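Local coordinates for protein flap endonuclease 1 (Desulfurococcus amylolyticus, PDB 3ORY) that probably cleaves branched DNA carrying 5' flaps during replication and repair, as flap endonucleases of the XPG family do, at residues 80-84 with 85-89; 25-29 with 30-34; 151-155 with 156-160. All blocks are in the same frame, centred on the assembly; numbering follows the deposited sequence.

Contact 1. Residues 80-84 with 85-89; sequences INIVE and AGIKP
I87 folds back over I82 just after helix 70-84 ends, and its side chain can be followed outward atom by atom. CB starts the contact, lying against the I82 carbonyl oxygen, with I87 CB 3.5 Å from I82 CG2. There the chain forks. The CG2 methyl, placed anti to the backbone N by the chi1 of -67°, turns to the helix, and I87 CG2 meets I82 CG2 at 3.5 Å, the two side chains lying at a slant to each other. I82 CG2 also meets P89 CB, at 4.0 Å. On the other branch I87 CG1 still touches I82 O, at 4.1 Å, and beyond it CG1 and CD1 come up to the backbone oxygens of L33 and L30. Beside I82, V83 CG2 packs on P89 CD at 3.8 Å, the two side chains nearly perpendicular.

The backbone brings these groups together through a Schellman motif. G86 N donates to V83 O at 2.8 Å from well above the carbonyl plane, while I87 N reaches back to I82 O at 3.2 Å. G86 takes a positive phi of 91°, where a side chain would jam against the preceding carbonyl oxygen. I87 O is buried by the turn and has no polar partner in the model.

Around this turn, I82 and P89 both pack on I40 of strand 37-41, and I87 rests on I38 of the same strand. Helix 330-347 covers another part of helix 70-84, touching I80 and E84. The turn thus joins the end of helix 70-84 to strand 88-93, which runs parallel to strand 37-41 in the sheet.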
loop_
_atom_site.group_PDB
_atom_site.type_symbol
_atom_site.label_atom_id
_atom_site.label_comp_id
_atom_site.label_asym_id
_atom_site.label_seq_id
_atom_site.Cartn_x
_atom_site.Cartn_y
_atom_site.Cartn_z
ATOM N N ILE A 80 5.484 -7.811 13.014
ATOM C CA ILE A 80 5.358 -8.537 14.284
ATOM C C ILE A 80 3.888 -8.724 14.650
ATOM O O ILE A 80 3.466 -9.838 14.953
ATOM C CB ILE A 80 6.118 -7.844 15.440
ATOM C CG1 ILE A 80 7.622 -7.950 15.203
ATOM C CG2 ILE A 80 5.774 -8.493 16.808
ATOM C CD1 ILE A 80 8.454 -7.231 16.247
ATOM N N ASN A 81 3.113 -7.638 14.594
ATOM C CA ASN A 81 1.673 -7.686 14.916
ATOM C C ASN A 81 0.904 -8.643 14.031
ATOM O O ASN A 81 0.025 -9.366 14.499
ATOM C CB ASN A 81 1.035 -6.316 14.773
ATOM C CG ASN A 81 1.412 -5.377 15.879
ATOM O OD1 ASN A 81 1.464 -5.751 17.072
ATOM N ND2 ASN A 81 1.657 -4.124 15.503
ATOM N N ILE A 82 1.244 -8.624 12.745
ATOM C CA ILE A 82 0.601 -9.467 11.742
ATOM C C ILE A 82 0.865 -10.942 12.061
ATOM O O ILE A 82 -0.056 -11.752 12.095
ATOM C CB ILE A 82 1.084 -9.063 10.322
ATOM C CG1 ILE A 82 0.433 -7.739 9.916
ATOM C CG2 ILE A 82 0.771 -10.124 9.298
ATOM C CD1 ILE A 82 0.989 -7.158 8.618
ATOM N N VAL A 83 2.124 -11.264 12.330
ATOM C CA VAL A 83 2.517 -12.608 12.773
ATOM C C VAL A 83 1.841 -13.020 14.095
ATOM O O VAL A 83 1.375 -14.157 14.217
ATOM C CB VAL A 83 4.058 -12.741 12.864
ATOM C CG1 VAL A 83 4.462 -14.032 13.563
ATOM C CG2 VAL A 83 4.685 -12.677 11.453
ATOM N N GLU A 84 1.769 -12.097 15.059
ATOM C CA GLU A 84 1.099 -12.351 16.358
ATOM C C GLU A 84 -0.391 -12.641 16.201
ATOM O O GLU A 84 -0.997 -13.329 17.032
ATOM C CB GLU A 84 1.310 -11.185 17.333
ATOM C CG GLU A 84 2.702 -11.167 17.970
ATOM C CD GLU A 84 3.032 -9.876 18.706
ATOM O OE1 GLU A 84 2.264 -8.898 18.600
ATOM O OE2 GLU A 84 4.078 -9.837 19.392
ATOM N N ALA A 85 -0.980 -12.107 15.135
ATOM C CA ALA A 85 -2.361 -12.402 14.786
ATOM C C ALA A 85 -2.526 -13.750 14.076
ATOM O O ALA A 85 -3.653 -14.171 13.802
ATOM C CB ALA A 85 -2.924 -11.282 13.933
ATOM N N GLY A 86 -1.413 -14.418 13.768
ATOM C CA GLY A 86 -1.455 -15.729 13.105
ATOM C C GLY A 86 -1.411 -15.672 11.584
ATOM O O GLY A 86 -1.499 -16.703 10.911
ATOM N N ILE A 87 -1.272 -14.465 11.041
ATOM C CA ILE A 87 -1.148 -14.275 9.592
ATOM C C ILE A 87 0.266 -14.655 9.139
ATOM O O ILE A 87 1.242 -14.382 9.833
ATOM C CB ILE A 87 -1.516 -12.827 9.170
ATOM C CG1 ILE A 87 -3.010 -12.561 9.402
ATOM C CG2 ILE A 87 -1.170 -12.573 7.710
ATOM C CD1 ILE A 87 -3.361 -11.083 9.542
ATOM N N LYS A 88 0.361 -15.305 7.986
ATOM C CA LYS A 88 1.653 -15.648 7.403
ATOM C C LYS A 88 1.976 -14.645 6.297
ATOM O O LYS A 88 1.513 -14.795 5.166
ATOM C CB LYS A 88 1.644 -17.093 6.889
ATOM C CG LYS A 88 1.356 -18.114 8.000
ATOM C CD LYS A 88 1.432 -19.543 7.498
ATOM C CE LYS A 88 1.327 -20.513 8.668
ATOM N NZ LYS A 88 1.001 -21.885 8.214
ATOM N N PRO A 89 2.760 -13.602 6.627
ATOM C CA PRO A 89 2.977 -12.563 5.627
ATOM C C PRO A 89 4.141 -12.850 4.686
ATOM O O PRO A 89 5.143 -13.464 5.075
ATOM C CB PRO A 89 3.269 -11.324 6.482
ATOM C CG PRO A 89 3.959 -11.870 7.714
ATOM C CD PRO A 89 3.502 -13.323 7.875
#

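Contact 2. Residues 25-29 with 30-34; sequences TVIED and LRILH
I27, just after strand 24-26 in the PIN-like nuclease domain, packs on I32, the last residue of a short 3-10 turn (30-32). Their side chains meet at a slant, methyl against methyl: I27 CG2 lies 3.9 Å from I32 CG2 and almost as near to I32 CB. That methyl of I27 points at the turn because it stands anti to the backbone N, with CG1 beside the N instead (chi1 -56°). I27 CG2 also grazes L33 CG, at 4.5 Å.

D29 approaches the same isoleucine differently, at about a right angle. Its CG sits between the backbone N and the carbonyl carbon (chi1 50°), which holds the carboxylate over the start of the turn. D29 OD1 then comes 3.2 Å from I32 CD1, a close approach of a charged oxygen to a methyl with no bond in it. The torsions of I32 lie away from the usual staggered positions, so the exact placing of this exposed tip deserves some caution. E28 CB lies beside the same I32 CD1, 4.2 Å away, but the E28 carboxylate turns elsewhere and pairs with K220 on strand 216-225.

What closes the turn is backbone. I32 N donates to D29 O at 3.3 Å, from above the carbonyl plane, and the same spacing of three residues is repeated by L33 N to L30 O and H34 N to R31 O. Beyond its CB, which touches D29, L30 packs on A85 and on P221 of strand 216-225, while L33 reaches Y181. The last of the three bonds has company: R31 O, which takes H34 N at 2.9 Å, also lies in the plane of the H34 ring at its edge, 3.2 Å from H34 CD2.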
loop_
_atom_site.group_PDB
_atom_site.type_symbol
_atom_site.label_atom_id
_atom_site.label_comp_id
_atom_site.label_asym_id
_atom_site.label_seq_id
_atom_site.Cartn_x
_atom_site.Cartn_y
_atom_site.Cartn_z
ATOM N N THR A 25 -16.036 -6.715 2.879
ATOM C CA THR A 25 -16.344 -7.321 4.167
ATOM C C THR A 25 -15.398 -6.740 5.201
ATOM O O THR A 25 -14.177 -6.857 5.059
ATOM C CB THR A 25 -16.169 -8.850 4.125
ATOM O OG1 THR A 25 -17.006 -9.390 3.104
ATOM C CG2 THR A 25 -16.545 -9.480 5.449
ATOM N N VAL A 26 -15.957 -6.104 6.225
ATOM C CA VAL A 26 -15.164 -5.604 7.346
ATOM C C VAL A 26 -14.608 -6.798 8.141
ATOM O O VAL A 26 -15.347 -7.721 8.491
ATOM C CB VAL A 26 -15.982 -4.639 8.247
ATOM C CG1 VAL A 26 -15.163 -4.168 9.439
ATOM C CG2 VAL A 26 -16.459 -3.434 7.441
ATOM N N ILE A 27 -13.298 -6.795 8.371
ATOM C CA ILE A 27 -12.649 -7.813 9.185
ATOM C C ILE A 27 -12.509 -7.200 10.566
ATOM O O ILE A 27 -11.841 -6.171 10.718
ATOM C CB ILE A 27 -11.246 -8.216 8.617
ATOM C CG1 ILE A 27 -11.337 -8.696 7.160
ATOM C CG2 ILE A 27 -10.567 -9.259 9.501
ATOM C CD1 ILE A 27 -12.284 -9.873 6.921
ATOM N N GLU A 28 -13.151 -7.811 11.564
ATOM C CA GLU A 28 -13.224 -7.217 12.908
ATOM C C GLU A 28 -11.863 -6.967 13.552
ATOM O O GLU A 28 -11.641 -5.904 14.141
ATOM C CB GLU A 28 -14.155 -8.005 13.835
ATOM C CG GLU A 28 -15.646 -7.826 13.503
ATOM C CD GLU A 28 -16.045 -6.375 13.161
ATOM O OE1 GLU A 28 -15.619 -5.429 13.863
ATOM O OE2 GLU A 28 -16.806 -6.186 12.187
ATOM N N ASP A 29 -10.960 -7.939 13.426
ATOM C CA ASP A 29 -9.537 -7.743 13.751
ATOM C C ASP A 29 -8.654 -8.707 12.958
ATOM O O ASP A 29 -9.147 -9.642 12.322
ATOM C CB ASP A 29 -9.270 -7.874 15.263
ATOM C CG ASP A 29 -9.867 -9.146 15.869
ATOM O OD1 ASP A 29 -10.264 -10.068 15.115
ATOM O OD2 ASP A 29 -9.942 -9.217 17.117
ATOM N N LEU A 30 -7.349 -8.476 13.014
ATOM C CA LEU A 30 -6.364 -9.303 12.321
ATOM C C LEU A 30 -6.536 -10.817 12.529
ATOM O O LEU A 30 -6.332 -11.591 11.595
ATOM C CB LEU A 30 -4.954 -8.858 12.721
ATOM C CG LEU A 30 -4.147 -7.852 11.888
ATOM C CD1 LEU A 30 -5.000 -6.848 11.133
ATOM C CD2 LEU A 30 -3.132 -7.131 12.776
ATOM N N ARG A 31 -6.931 -11.227 13.738
ATOM C CA ARG A 31 -6.977 -12.648 14.112
ATOM C C ARG A 31 -7.953 -13.485 13.273
ATOM O O ARG A 31 -7.737 -14.685 13.084
ATOM C CB ARG A 31 -7.260 -12.815 15.616
ATOM C CG ARG A 31 -6.575 -14.024 16.287
ATOM C CD ARG A 31 -7.319 -15.355 16.027
ATOM N NE ARG A 31 -7.026 -16.416 17.002
ATOM C CZ ARG A 31 -5.918 -17.160 17.025
ATOM N NH1 ARG A 31 -4.944 -16.972 16.135
ATOM N NH2 ARG A 31 -5.774 -18.095 17.960
ATOM N N ILE A 32 -9.009 -12.863 12.754
ATOM C CA ILE A 32 -9.937 -13.569 11.861
ATOM C C ILE A 32 -9.203 -14.233 10.668
ATOM O O ILE A 32 -9.606 -15.295 10.193
ATOM C CB ILE A 32 -11.139 -12.661 11.430
ATOM C CG1 ILE A 32 -12.331 -12.862 12.382
ATOM C CG2 ILE A 32 -11.602 -12.952 10.008
ATOM C CD1 ILE A 32 -12.415 -11.855 13.520
ATOM N N LEU A 33 -8.100 -13.624 10.232
ATOM C CA LEU A 33 -7.307 -14.143 9.110
ATOM C C LEU A 33 -6.215 -15.138 9.527
ATOM O O LEU A 33 -5.340 -15.475 8.723
ATOM C CB LEU A 33 -6.683 -12.983 8.320
ATOM C CG LEU A 33 -7.613 -12.000 7.593
ATOM C CD1 LEU A 33 -6.836 -10.761 7.141
ATOM C CD2 LEU A 33 -8.313 -12.655 6.412
ATOM N N HIS A 34 -6.271 -15.614 10.772
ATOM C CA HIS A 34 -5.260 -16.530 11.309
ATOM C C HIS A 34 -5.037 -17.701 10.365
ATOM O O HIS A 34 -5.995 -18.262 9.823
ATOM C CB HIS A 34 -5.660 -17.051 12.703
ATOM C CG HIS A 34 -6.776 -18.053 12.676
ATOM N ND1 HIS A 34 -6.555 -19.406 12.520
ATOM C CD2 HIS A 34 -8.119 -17.898 12.757
ATOM C CE1 HIS A 34 -7.714 -20.042 12.516
ATOM N NE2 HIS A 34 -8.679 -19.149 12.661
#

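Contact 3. Residues 151-155 with 156-160; sequences SLLDA and MGIPW
The carboxylate of D154 comes to the edge of the W160 indole, near its plane, the two planes 19° apart, across a Schellman motif that ends helix 143-156. W160 NE1 donates to D154 OD1 at 2.9 Å, reaching the oxygen on its syn side but somewhat out of the carboxylate plane. L153 CB approaches the ring obliquely, 4.1 Å from W160 CD1, and Y91 of strand 88-93 also touches the W160 side chain. With CG between the backbone N and the carbonyl carbon (chi1 58°), the ring swings back to the helix. The same D154 OD1 accepts from water 1 at 2.8 Å; the water donates its other hydrogen to I158 O, so this one oxygen ties both the indole and the loop backbone to the helix end. A leucine in place of W160 would probably leave D154 OD1 with only the water of these two donors and set the carboxylate freer to turn.

The motif itself rests on G157, at positive phi (80°). G157 N binds D154 O at 3.1 Å and I158 N binds L153 O at 3.0 Å, after which I158 CG2 packs on L153 CD2. M156, whose carbonyl oxygen bonds with Y340 OH, is buried, and its side chain crosses that of L152 at a slant, with M156 SD 4.0 Å from L152 CG.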
loop_
_atom_site.group_PDB
_atom_site.type_symbol
_atom_site.label_atom_id
_atom_site.label_comp_id
_atom_site.label_asym_id
_atom_site.label_seq_id
_atom_site.Cartn_x
_atom_site.Cartn_y
_atom_site.Cartn_z
ATOM N N SER A 151 16.629 -6.252 3.752
ATOM C CA SER A 151 17.569 -6.768 4.758
ATOM C C SER A 151 16.883 -7.030 6.091
ATOM O O SER A 151 17.160 -8.036 6.742
ATOM C CB SER A 151 18.739 -5.803 4.977
ATOM O OG SER A 151 19.518 -5.690 3.797
ATOM N N LEU A 152 16.003 -6.122 6.505
ATOM C CA LEU A 152 15.278 -6.300 7.767
ATOM C C LEU A 152 14.377 -7.546 7.735
ATOM O O LEU A 152 14.358 -8.337 8.684
ATOM C CB LEU A 152 14.467 -5.048 8.127
ATOM C CG LEU A 152 13.598 -5.160 9.390
ATOM C CD1 LEU A 152 14.460 -5.395 10.664
ATOM C CD2 LEU A 152 12.708 -3.932 9.549
ATOM N N LEU A 153 13.628 -7.712 6.644
ATOM C CA LEU A 153 12.763 -8.880 6.491
ATOM C C LEU A 153 13.568 -10.178 6.531
ATOM O O LEU A 153 13.155 -11.130 7.205
ATOM C CB LEU A 153 11.899 -8.779 5.222
ATOM C CG LEU A 153 10.919 -7.594 5.211
ATOM C CD1 LEU A 153 10.331 -7.372 3.815
ATOM C CD2 LEU A 153 9.799 -7.753 6.249
ATOM N N ASP A 154 14.712 -10.204 5.825
ATOM C CA ASP A 154 15.642 -11.339 5.888
ATOM C C ASP A 154 16.005 -11.670 7.337
ATOM O O ASP A 154 15.925 -12.830 7.757
ATOM C CB ASP A 154 16.943 -11.063 5.110
ATOM C CG ASP A 154 16.727 -10.947 3.602
ATOM O OD1 ASP A 154 15.628 -11.283 3.111
ATOM O OD2 ASP A 154 17.674 -10.500 2.909
ATOM N N ALA A 155 16.405 -10.653 8.095
ATOM C CA ALA A 155 16.742 -10.836 9.513
ATOM C C ALA A 155 15.564 -11.375 10.339
ATOM O O ALA A 155 15.762 -12.154 11.286
ATOM C CB ALA A 155 17.268 -9.540 10.102
ATOM N N MET A 156 14.347 -10.970 9.975
ATOM C CA MET A 156 13.124 -11.393 10.686
ATOM C C MET A 156 12.626 -12.778 10.249
ATOM O O MET A 156 11.723 -13.335 10.867
ATOM C CB MET A 156 11.994 -10.364 10.496
ATOM C CG MET A 156 12.265 -8.975 11.088
ATOM S SD MET A 156 10.923 -7.785 10.783
ATOM C CE MET A 156 9.627 -8.431 11.839
ATOM N N GLY A 157 13.200 -13.322 9.179
ATOM C CA GLY A 157 12.782 -14.626 8.657
ATOM C C GLY A 157 11.517 -14.564 7.815
ATOM O O GLY A 157 10.870 -15.593 7.569
ATOM N N ILE A 158 11.186 -13.357 7.355
ATOM C CA ILE A 158 9.986 -13.102 6.571
ATOM C C ILE A 158 10.323 -13.089 5.077
ATOM O O ILE A 158 11.183 -12.330 4.644
ATOM C CB ILE A 158 9.322 -11.775 6.994
ATOM C CG1 ILE A 158 8.956 -11.802 8.498
ATOM C CG2 ILE A 158 8.106 -11.455 6.113
ATOM C CD1 ILE A 158 7.850 -12.814 8.885
ATOM N N PRO A 159 9.652 -13.943 4.291
ATOM C CA PRO A 159 9.918 -14.043 2.853
ATOM C C PRO A 159 9.478 -12.803 2.085
ATOM O O PRO A 159 8.521 -12.125 2.473
ATOM C CB PRO A 159 9.060 -15.233 2.422
ATOM C CG PRO A 159 7.929 -15.242 3.418
ATOM C CD PRO A 159 8.575 -14.853 4.718
ATOM N N TRP A 160 10.191 -12.506 1.009
ATOM C CA TRP A 160 9.747 -11.505 0.051
ATOM C C TRP A 160 10.085 -11.986 -1.359
ATOM O O TRP A 160 11.039 -12.754 -1.571
ATOM C CB TRP A 160 10.326 -10.109 0.350
ATOM C CG TRP A 160 11.824 -10.060 0.377
ATOM C CD1 TRP A 160 12.627 -10.195 1.478
ATOM C CD2 TRP A 160 12.700 -9.877 -0.739
ATOM N NE1 TRP A 160 13.945 -10.113 1.112
ATOM C CE2 TRP A 160 14.019 -9.916 -0.243
ATOM C CE3 TRP A 160 12.497 -9.682 -2.113
ATOM C CZ2 TRP A 160 15.132 -9.774 -1.068
ATOM C CZ3 TRP A 160 13.592 -9.544 -2.932
ATOM C CH2 TRP A 160 14.902 -9.584 -2.409
HETATM O O HOH W 1 13.489 -12.987 3.608
#

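Contacts 1 and 3 are mostly buried and built alike: each ends a helix with a Schellman glycine and leads into a neighbouring strand, 88-93 or 160-162, of the parallel part of the sheet. They touch, I80 CG1 meeting M156 CE at 3.9 Å and V83 CG2 meeting I158 CD1 at 4.1 Å. Contact 1 is apolar apart from its backbone, whereas contact 3 adds a carboxylate, an indole and a water on its more exposed side. Contact 2 lies nearer the surface, a 3-10 turn with charged residues outside and little apolar contact inside. It packs on contact 1 through L30 CB and A85 CB, but stays about 13 Å, nearest atoms, from contact 3.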